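Local coordinates for RagA protein (Porphyromonas gingivalis, PDB 6SLN) that probably imports peptides across the outer membrane as a TonB-dependent receptor, working together with a second protein that helps enclose the bound peptide, at residues Leu246-Lys251 / Lys892-Ala897; Gly806-Tyr811 / Asp906-Gly911; Asp875-Glu880 / Gln912-Asp917. All blocks are in the same frame, centred on the assembly; numbering follows the deposited sequence.

Contact 1 of 3, residues Leu246-Lys251 / Lys892-Ala897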
loop_
_atom_site.group_PDB
_atom_site.type_symbol
_atom_site.label_atom_id
_atom_site.label_comp_id
_atom_site.label_asym_id
_atom_site.label_seq_id
_atom_site.Cartn_x
_atom_site.Cartn_y
_atom_site.Cartn_z
ATOM N N LEU A 246 26.922 -38.688 18.455
ATOM C CA LEU A 246 26.435 -38.920 19.813
ATOM C C LEU A 246 27.554 -39.400 20.731
ATOM O O LEU A 246 27.676 -38.937 21.870
ATOM C CB LEU A 246 25.281 -39.916 19.806
ATOM C CG LEU A 246 24.790 -40.378 21.185
ATOM C CD1 LEU A 246 24.409 -39.186 22.035
ATOM C CD2 LEU A 246 23.597 -41.320 21.046
ATOM N N ASP A 247 28.392 -40.312 20.258
ATOM C CA ASP A 247 29.512 -40.734 21.091
ATOM C C ASP A 247 30.442 -39.569 21.367
ATOM O O ASP A 247 30.917 -39.392 22.495
ATOM C CB ASP A 247 30.280 -41.871 20.424
ATOM C CG ASP A 247 31.137 -42.632 21.401
ATOM O OD1 ASP A 247 30.613 -43.015 22.477
ATOM O OD2 ASP A 247 32.333 -42.837 21.091
ATOM N N PHE A 248 30.700 -38.759 20.341
ATOM C CA PHE A 248 31.584 -37.604 20.473
ATOM C C PHE A 248 31.085 -36.651 21.556
ATOM O O PHE A 248 31.815 -36.323 22.492
ATOM C CB PHE A 248 31.687 -36.923 19.108
ATOM C CG PHE A 248 32.461 -35.648 19.099
ATOM C CD1 PHE A 248 33.812 -35.632 19.400
ATOM C CD2 PHE A 248 31.846 -34.466 18.738
ATOM C CE1 PHE A 248 34.525 -34.455 19.365
ATOM C CE2 PHE A 248 32.558 -33.282 18.700
ATOM C CZ PHE A 248 33.895 -33.278 19.015
ATOM N N GLN A 249 29.817 -36.254 21.481
ATOM C CA GLN A 249 29.272 -35.319 22.457
ATOM C C GLN A 249 29.301 -35.892 23.867
ATOM O O GLN A 249 29.566 -35.167 24.829
ATOM C CB GLN A 249 27.843 -34.942 22.075
ATOM C CG GLN A 249 27.698 -34.298 20.703
ATOM C CD GLN A 249 26.249 -34.214 20.277
ATOM O OE1 GLN A 249 25.532 -35.227 20.273
ATOM N NE2 GLN A 249 25.790 -33.003 19.954
ATOM N N VAL A 250 29.016 -37.184 24.019
ATOM C CA VAL A 250 28.989 -37.750 25.363
ATOM C C VAL A 250 30.387 -37.790 25.939
ATOM O O VAL A 250 30.587 -37.529 27.130
ATOM C CB VAL A 250 28.342 -39.147 25.367
ATOM C CG1 VAL A 250 28.283 -39.684 26.788
ATOM C CG2 VAL A 250 26.952 -39.075 24.805
ATOM N N LYS A 251 31.377 -38.113 25.108
ATOM C CA LYS A 251 32.754 -38.148 25.589
ATOM C C LYS A 251 33.302 -36.747 25.829
ATOM O O LYS A 251 34.135 -36.552 26.717
ATOM C CB LYS A 251 33.641 -38.899 24.598
ATOM C CG LYS A 251 33.589 -40.380 24.745
ATOM C CD LYS A 251 34.336 -41.064 23.621
ATOM C CE LYS A 251 34.158 -42.568 23.689
ATOM N NZ LYS A 251 34.908 -43.227 22.587
ATOM N N LYS A 892 34.305 -35.769 10.842
ATOM C CA LYS A 892 34.872 -36.973 11.453
ATOM C C LYS A 892 36.257 -36.740 12.052
ATOM O O LYS A 892 36.673 -37.494 12.937
ATOM C CB LYS A 892 34.972 -38.112 10.424
ATOM C CG LYS A 892 33.674 -38.836 10.109
ATOM C CD LYS A 892 33.799 -39.690 8.853
ATOM C CE LYS A 892 32.468 -40.354 8.466
ATOM N NZ LYS A 892 32.101 -41.555 9.286
ATOM N N MET A 893 36.981 -35.714 11.593
ATOM C CA MET A 893 38.326 -35.477 12.105
ATOM C C MET A 893 38.333 -35.255 13.613
ATOM O O MET A 893 39.307 -35.622 14.285
ATOM C CB MET A 893 38.955 -34.294 11.368
ATOM C CG MET A 893 38.136 -32.995 11.465
ATOM S SD MET A 893 39.118 -31.483 11.366
ATOM C CE MET A 893 39.639 -31.566 9.661
ATOM N N LEU A 894 37.260 -34.690 14.178
ATOM C CA LEU A 894 37.299 -34.396 15.606
ATOM C C LEU A 894 37.282 -35.656 16.460
ATOM O O LEU A 894 37.458 -35.563 17.679
ATOM C CB LEU A 894 36.150 -33.475 16.005
ATOM C CG LEU A 894 36.108 -32.163 15.207
ATOM C CD1 LEU A 894 35.165 -31.117 15.822
ATOM C CD2 LEU A 894 37.518 -31.580 14.997
ATOM N N LEU A 895 37.081 -36.828 15.856
ATOM C CA LEU A 895 37.183 -38.060 16.617
ATOM C C LEU A 895 38.629 -38.385 16.947
ATOM O O LEU A 895 38.876 -39.109 17.918
ATOM C CB LEU A 895 36.553 -39.218 15.847
ATOM C CG LEU A 895 35.121 -38.987 15.393
ATOM C CD1 LEU A 895 34.814 -39.838 14.166
ATOM C CD2 LEU A 895 34.176 -39.296 16.528
ATOM N N ASN A 896 39.579 -37.856 16.169
ATOM C CA ASN A 896 41.003 -38.035 16.423
ATOM C C ASN A 896 41.633 -36.830 17.132
ATOM O O ASN A 896 42.831 -36.578 16.977
ATOM C CB ASN A 896 41.734 -38.332 15.113
ATOM C CG ASN A 896 42.910 -39.268 15.314
ATOM O OD1 ASN A 896 43.107 -39.807 16.405
ATOM N ND2 ASN A 896 43.700 -39.465 14.266
ATOM N N ALA A 897 40.846 -36.085 17.911
ATOM C CA ALA A 897 41.373 -34.961 18.675
ATOM C C ALA A 897 42.453 -35.418 19.646
ATOM O O ALA A 897 42.454 -36.564 20.117
ATOM C CB ALA A 897 40.257 -34.271 19.454
#

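Contact 2 of 3, residues Gly806-Tyr811 / Asp906-Gly911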
loop_
_atom_site.group_PDB
_atom_site.type_symbol
_atom_site.label_atom_id
_atom_site.label_comp_id
_atom_site.label_asym_id
_atom_site.label_seq_id
_atom_site.Cartn_x
_atom_site.Cartn_y
_atom_site.Cartn_z
ATOM N N GLY A 806 48.398 -30.473 22.857
ATOM C CA GLY A 806 47.189 -30.410 22.076
ATOM C C GLY A 806 46.686 -29.013 21.777
ATOM O O GLY A 806 45.568 -28.873 21.265
ATOM N N LYS A 807 47.470 -27.980 22.063
ATOM C CA LYS A 807 47.007 -26.619 21.864
ATOM C C LYS A 807 47.296 -26.156 20.445
ATOM O O LYS A 807 48.254 -26.588 19.809
ATOM C CB LYS A 807 47.673 -25.680 22.866
ATOM C CG LYS A 807 47.242 -25.900 24.313
ATOM C CD LYS A 807 47.868 -24.857 25.246
ATOM C CE LYS A 807 47.179 -24.849 26.610
ATOM N NZ LYS A 807 46.420 -26.121 26.871
ATOM N N GLN A 808 46.456 -25.255 19.957
ATOM C CA GLN A 808 46.674 -24.662 18.651
ATOM C C GLN A 808 47.850 -23.694 18.688
ATOM O O GLN A 808 48.194 -23.121 19.725
ATOM C CB GLN A 808 45.417 -23.939 18.179
ATOM C CG GLN A 808 44.249 -24.859 18.046
ATOM C CD GLN A 808 43.107 -24.207 17.370
ATOM O OE1 GLN A 808 42.319 -23.517 18.011
ATOM N NE2 GLN A 808 42.995 -24.410 16.062
ATOM N N LEU A 809 48.459 -23.509 17.522
ATOM C CA LEU A 809 49.675 -22.732 17.396
ATOM C C LEU A 809 49.568 -21.796 16.199
ATOM O O LEU A 809 49.001 -22.151 15.159
ATOM C CB LEU A 809 50.896 -23.657 17.262
ATOM C CG LEU A 809 51.377 -24.335 18.554
ATOM C CD1 LEU A 809 52.756 -24.982 18.394
ATOM C CD2 LEU A 809 51.397 -23.355 19.713
ATOM N N TRP A 810 50.114 -20.595 16.357
ATOM C CA TRP A 810 50.212 -19.638 15.268
ATOM C C TRP A 810 51.632 -19.096 15.194
ATOM O O TRP A 810 52.346 -19.029 16.200
ATOM C CB TRP A 810 49.208 -18.474 15.432
ATOM C CG TRP A 810 47.798 -18.935 15.482
ATOM C CD1 TRP A 810 46.927 -19.028 14.436
ATOM C CD2 TRP A 810 47.087 -19.387 16.640
ATOM N NE1 TRP A 810 45.704 -19.502 14.874
ATOM C CE2 TRP A 810 45.780 -19.735 16.223
ATOM C CE3 TRP A 810 47.428 -19.540 17.989
ATOM C CZ2 TRP A 810 44.819 -20.221 17.109
ATOM C CZ3 TRP A 810 46.473 -20.021 18.870
ATOM C CH2 TRP A 810 45.183 -20.359 18.424
ATOM N N TYR A 811 52.041 -18.720 13.991
ATOM C CA TYR A 811 53.329 -18.071 13.846
ATOM C C TYR A 811 53.227 -16.623 14.286
ATOM O O TYR A 811 52.196 -15.963 14.120
ATOM C CB TYR A 811 53.823 -18.135 12.407
ATOM C CG TYR A 811 54.118 -19.525 11.914
ATOM C CD1 TYR A 811 55.088 -20.311 12.527
ATOM C CD2 TYR A 811 53.411 -20.064 10.831
ATOM C CE1 TYR A 811 55.349 -21.598 12.073
ATOM C CE2 TYR A 811 53.668 -21.343 10.372
ATOM C CZ TYR A 811 54.633 -22.102 10.996
ATOM O OH TYR A 811 54.884 -23.363 10.541
ATOM N N ASP A 906 47.246 -34.197 14.338
ATOM C CA ASP A 906 47.269 -32.762 14.122
ATOM C C ASP A 906 45.921 -32.118 14.448
ATOM O O ASP A 906 45.746 -30.917 14.223
ATOM C CB ASP A 906 47.683 -32.475 12.679
ATOM C CG ASP A 906 46.785 -33.172 11.677
ATOM O OD1 ASP A 906 46.079 -34.119 12.087
ATOM O OD2 ASP A 906 46.779 -32.788 10.489
ATOM N N VAL A 907 44.974 -32.886 14.978
ATOM C CA VAL A 907 43.671 -32.365 15.377
ATOM C C VAL A 907 43.777 -31.877 16.821
ATOM O O VAL A 907 44.122 -32.678 17.710
ATOM C CB VAL A 907 42.567 -33.422 15.225
ATOM C CG1 VAL A 907 41.251 -32.911 15.789
ATOM C CG2 VAL A 907 42.397 -33.821 13.754
ATOM N N PRO A 908 43.475 -30.607 17.096
ATOM C CA PRO A 908 43.678 -30.039 18.440
ATOM C C PRO A 908 42.847 -30.718 19.520
ATOM O O PRO A 908 41.711 -31.134 19.282
ATOM C CB PRO A 908 43.237 -28.574 18.273
ATOM C CG PRO A 908 43.244 -28.306 16.805
ATOM C CD PRO A 908 42.995 -29.614 16.122
ATOM N N LYS A 909 43.402 -30.774 20.737
ATOM C CA LYS A 909 42.619 -31.215 21.890
ATOM C C LYS A 909 41.301 -30.452 21.971
ATOM O O LYS A 909 41.245 -29.258 21.671
ATOM C CB LYS A 909 43.402 -31.016 23.185
ATOM C CG LYS A 909 42.572 -31.273 24.449
ATOM C CD LYS A 909 43.450 -31.601 25.638
ATOM C CE LYS A 909 42.705 -31.485 26.943
ATOM N NZ LYS A 909 43.482 -30.642 27.887
ATOM N N LEU A 910 40.238 -31.146 22.386
ATOM C CA LEU A 910 38.916 -30.534 22.426
ATOM C C LEU A 910 38.823 -29.479 23.526
ATOM O O LEU A 910 39.525 -29.533 24.536
ATOM C CB LEU A 910 37.835 -31.586 22.655
ATOM C CG LEU A 910 37.454 -32.602 21.575
ATOM C CD1 LEU A 910 36.364 -33.469 22.134
ATOM C CD2 LEU A 910 37.009 -31.933 20.287
ATOM N N GLY A 911 37.923 -28.526 23.324
ATOM C CA GLY A 911 37.619 -27.529 24.322
ATOM C C GLY A 911 38.108 -26.136 23.996
ATOM O O GLY A 911 38.153 -25.281 24.897
#

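Contact 3 of 3, residues Asp875-Glu880 / Gln912-Asp917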
loop_
_atom_site.group_PDB
_atom_site.type_symbol
_atom_site.label_atom_id
_atom_site.label_comp_id
_atom_site.label_asym_id
_atom_site.label_seq_id
_atom_site.Cartn_x
_atom_site.Cartn_y
_atom_site.Cartn_z
ATOM N N ASP A 875 31.820 -22.078 6.957
ATOM C CA ASP A 875 31.176 -23.330 7.371
ATOM C C ASP A 875 32.128 -24.168 8.209
ATOM O O ASP A 875 31.751 -24.705 9.261
ATOM C CB ASP A 875 30.728 -24.149 6.156
ATOM C CG ASP A 875 29.360 -23.753 5.632
ATOM O OD1 ASP A 875 28.809 -22.724 6.072
ATOM O OD2 ASP A 875 28.845 -24.476 4.747
ATOM N N ARG A 876 33.380 -24.281 7.758
ATOM C CA ARG A 876 34.336 -25.093 8.490
ATOM C C ARG A 876 34.635 -24.527 9.872
ATOM O O ARG A 876 35.136 -25.267 10.723
ATOM C CB ARG A 876 35.618 -25.289 7.664
ATOM C CG ARG A 876 35.394 -26.178 6.432
ATOM C CD ARG A 876 36.649 -26.574 5.674
ATOM N NE ARG A 876 37.786 -26.719 6.569
ATOM C CZ ARG A 876 38.842 -25.911 6.550
ATOM N NH1 ARG A 876 38.890 -24.916 5.672
ATOM N NH2 ARG A 876 39.842 -26.078 7.408
ATOM N N TYR A 877 34.290 -23.269 10.149
ATOM C CA TYR A 877 34.427 -22.785 11.520
ATOM C C TYR A 877 33.453 -23.494 12.449
ATOM O O TYR A 877 33.701 -23.568 13.659
ATOM C CB TYR A 877 34.229 -21.257 11.597
ATOM C CG TYR A 877 34.221 -20.706 13.010
ATOM C CD1 TYR A 877 33.041 -20.577 13.732
ATOM C CD2 TYR A 877 35.390 -20.317 13.621
ATOM C CE1 TYR A 877 33.039 -20.082 15.028
ATOM C CE2 TYR A 877 35.398 -19.809 14.910
ATOM C CZ TYR A 877 34.226 -19.699 15.610
ATOM O OH TYR A 877 34.252 -19.197 16.892
ATOM N N PHE A 878 32.357 -24.016 11.902
ATOM C CA PHE A 878 31.402 -24.800 12.664
ATOM C C PHE A 878 31.721 -26.286 12.597
ATOM O O PHE A 878 31.803 -26.951 13.634
ATOM C CB PHE A 878 29.999 -24.526 12.149
ATOM C CG PHE A 878 29.612 -23.110 12.278
ATOM C CD1 PHE A 878 29.020 -22.655 13.441
ATOM C CD2 PHE A 878 29.873 -22.205 11.250
ATOM C CE1 PHE A 878 28.677 -21.330 13.574
ATOM C CE2 PHE A 878 29.528 -20.871 11.370
ATOM C CZ PHE A 878 28.935 -20.435 12.531
ATOM N N THR A 879 31.943 -26.815 11.391
ATOM C CA THR A 879 32.107 -28.256 11.263
ATOM C C THR A 879 33.417 -28.769 11.864
ATOM O O THR A 879 33.523 -29.963 12.156
ATOM C CB THR A 879 32.025 -28.652 9.800
ATOM O OG1 THR A 879 32.957 -27.859 9.059
ATOM C CG2 THR A 879 30.643 -28.413 9.287
ATOM N N GLU A 880 34.421 -27.921 12.067
ATOM C CA GLU A 880 35.655 -28.396 12.685
ATOM C C GLU A 880 35.858 -27.822 14.081
ATOM O O GLU A 880 36.949 -27.940 14.648
ATOM C CB GLU A 880 36.847 -28.102 11.779
ATOM C CG GLU A 880 36.694 -28.794 10.445
ATOM C CD GLU A 880 37.778 -28.458 9.467
ATOM O OE1 GLU A 880 38.808 -27.915 9.900
ATOM O OE2 GLU A 880 37.601 -28.737 8.264
ATOM N N GLN A 912 38.493 -25.882 22.751
ATOM C CA GLN A 912 39.103 -24.614 22.410
ATOM C C GLN A 912 38.555 -24.125 21.081
ATOM O O GLN A 912 38.330 -24.911 20.152
ATOM C CB GLN A 912 40.637 -24.728 22.373
ATOM C CG GLN A 912 41.220 -25.491 21.209
ATOM C CD GLN A 912 42.732 -25.655 21.343
ATOM O OE1 GLN A 912 43.467 -24.668 21.498
ATOM N NE2 GLN A 912 43.199 -26.901 21.305
ATOM N N SER A 913 38.325 -22.828 21.007
ATOM C CA SER A 913 37.693 -22.304 19.813
ATOM C C SER A 913 38.714 -22.198 18.680
ATOM O O SER A 913 39.911 -21.998 18.922
ATOM C CB SER A 913 37.073 -20.946 20.103
ATOM O OG SER A 913 35.941 -20.732 19.277
ATOM N N PRO A 914 38.277 -22.374 17.442
ATOM C CA PRO A 914 39.146 -22.074 16.302
ATOM C C PRO A 914 39.245 -20.571 16.121
ATOM O O PRO A 914 38.552 -19.787 16.770
ATOM C CB PRO A 914 38.446 -22.725 15.111
ATOM C CG PRO A 914 37.016 -22.856 15.537
ATOM C CD PRO A 914 36.942 -22.846 17.033
ATOM N N GLN A 915 40.152 -20.174 15.245
ATOM C CA GLN A 915 40.264 -18.778 14.864
ATOM C C GLN A 915 40.127 -18.674 13.356
ATOM O O GLN A 915 40.151 -19.678 12.635
ATOM C CB GLN A 915 41.582 -18.170 15.346
ATOM C CG GLN A 915 41.790 -18.281 16.851
ATOM C CD GLN A 915 40.803 -17.461 17.676
ATOM O OE1 GLN A 915 40.074 -16.605 17.154
ATOM N NE2 GLN A 915 40.795 -17.707 18.984
ATOM N N PHE A 916 39.957 -17.445 12.878
ATOM C CA PHE A 916 39.784 -17.217 11.448
ATOM C C PHE A 916 41.138 -16.969 10.791
ATOM O O PHE A 916 41.392 -15.919 10.201
ATOM C CB PHE A 916 38.818 -16.065 11.216
ATOM C CG PHE A 916 37.380 -16.499 11.189
ATOM C CD1 PHE A 916 36.897 -17.239 10.121
ATOM C CD2 PHE A 916 36.525 -16.199 12.234
ATOM C CE1 PHE A 916 35.590 -17.658 10.078
ATOM C CE2 PHE A 916 35.199 -16.616 12.199
ATOM C CZ PHE A 916 34.731 -17.349 11.121
ATOM N N ASP A 917 42.016 -17.971 10.912
ATOM C CA ASP A 917 43.378 -17.847 10.415
ATOM C C ASP A 917 43.519 -18.496 9.048
ATOM O O ASP A 917 42.530 -18.615 8.327
ATOM C CB ASP A 917 44.356 -18.460 11.406
ATOM C CG ASP A 917 43.905 -19.811 11.895
ATOM O OD1 ASP A 917 43.575 -20.663 11.048
ATOM O OD2 ASP A 917 43.890 -20.015 13.128
#

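Contact 1 of 3, residues Leu246-Lys251 / Lys892-Ala897
Phe248, on helix 242-252, and Leu894, in the 3-10 segment 892-895, meet in an apolar contact between two loop regions of the TonB-dependent receptor, at the end of the barrel where loops link its strands on the extracellular side. The helix belongs to the connection between barrel strands 218-230 and 309-322; the 3-10 turn belongs to that between 857-873 and 921-937. The aromatic ring carries the contact with its outer end. Its CZ lies 3.8 Å from Leu894 CB and 4.1 Å from Leu894 CD1, while CE1 comes within 3.6 Å of Leu894 O, which approaches the ring obliquely. With CG anti to the backbone N (chi1 175°), Phe248 reaches out from the helix across this turn. On a second flank, one methyl branch of Leu895 leans back toward the helix, and its CD2 stands 4.3 Å from Phe248 CB. Met240, Met886 and Leu910 also pack on the Phe248 side chain, making it the meeting point of several loops. Polar links lie around this apolar centre: Lys892 forms a salt bridge with Glu244, and Gln249 bonds to Tyr400 and to the backbone of Met886. One turn apart on the helix, Lys251 NZ reaches Asp247 OD2 at 3.0 Å, on the syn side of the carboxylate and 19° out of its plane. No hydrogen bond joins the two segments directly. Their adhesion therefore rests on burying Phe248 and Leu894, with Leu895 on the surface at the margin, while the bonds of Lys892 and Gln249 to surrounding residues probably help to hold the helix and the turn in place.

Contact 2 of 3, residues Gly806-Tyr811 / Asp906-Gly911
Gly806 and Lys909 join a beta hairpin to a long loop through one backbone hydrogen bond. The hairpin pairs strands 792-802 and 807-812 within an antiparallel sheet that lies beyond the barrel strands, and the loop runs on toward strand 921-937. Gly806, in the connection between the two strands, has a positive phi (82°), a conformation that glycine adopts readily, and its bare CA lets Lys909 CB approach to 4.0 Å. Its carbonyl receives Lys909 N in the carbonyl plane, on a lone pair: Gly806 O and Lys909 N are 2.9 Å apart, with a moderately bent N-H...O angle of 142°. Gln912 NE2 also bonds to Gly806 O, so the carbonyl oxygen of this buried residue accepts from two donors, and the same amide nitrogen reaches the carbonyl of Lys909. At Lys807 the ammonium stands 5.5 Å from that of Lys909, measured NZ to NZ, like charges that probably repel each other slightly. Gln808 then lays the aliphatic part of its side chain against the loop, its CG 3.8 Å from Pro908 CG. Having CG beside the backbone N (chi1 -61°) brings that methylene to the proline ring, whose other neighbours include Ile801 of the adjoining strand. Further along, Trp810 turns to the continuation of the loop instead, where its indole NE1 is hydrogen-bonded to Asp917 OD2.

Contact 3 of 3, residues Asp875-Glu880 / Gln912-Asp917
Tyr877 is received by three residues of the 912-917 loop. Phe916 lies over one face of its ring: the two planes are only 11° from parallel, but they are slid so far apart, with centroids separated by 4.9 Å, that the rings scarcely overlap. Phe916 CZ is 3.9 Å from Tyr877 CG, near the root of the ring. Pro914 comes to the CD2-CE2 flank, its CG approaching obliquely to within 3.5 Å of Tyr877 CE2. Beyond this, the phenol OH is 3.3 Å from Ser913 OG. The tyrosine reaches all three because its CG stands anti to the backbone N (chi1 174°), directing the ring from the helix into the loop. Behind these contacts, Phe916 is set by an inverse gamma turn of which it is the centre, closed by a weak bond from Asp917 N to Gln915 O. Tyr877 rests in turn on Phe878, whose ring centre is covered by Tyr877 CD1. The end of helix 874-879 is tied by Arg876, which grips Glu880 side-on. Arg876 NE meets Glu880 OE2 at 2.6 Å, nearly straight and in the guanidinium plane, though above the carboxylate plane, and Arg876 NH2 reaches Glu880 OE1. A second carboxylate, Glu922, engages Arg876 NH1. Farther out, Tyr385 and the backbone of Asn981 bond to Asp875. A bound peptide packs on Tyr877, Phe878 and Phe916, and the chain of another protein packs on Tyr877, Ser913 and Gln915. This aromatic wall thus belongs to a peptide-binding site at a protein-protein interface, consistent with a TonB-dependent receptor that binds peptides together with a partner protein.

From the N terminus, the chain supplies the helix of contact 1, the hairpin strand of contact 2 and the helix of contact 3, then returns to them in the same order through residues 892-917. Contact 1 closes the longest loop, with 640 intervening residues that include most barrel strands; contact 2 spans 94 and contact 3 only 31. All three pairs cross, and none nests. The second segments of contacts 2 and 3 are consecutive, and their centres lie about 11 Å apart, against about 15 Å from contact 1 to either. A single loop before strand 921-937 thereby ties helix 242-252, the six-stranded outer sheet and helix 874-879 together.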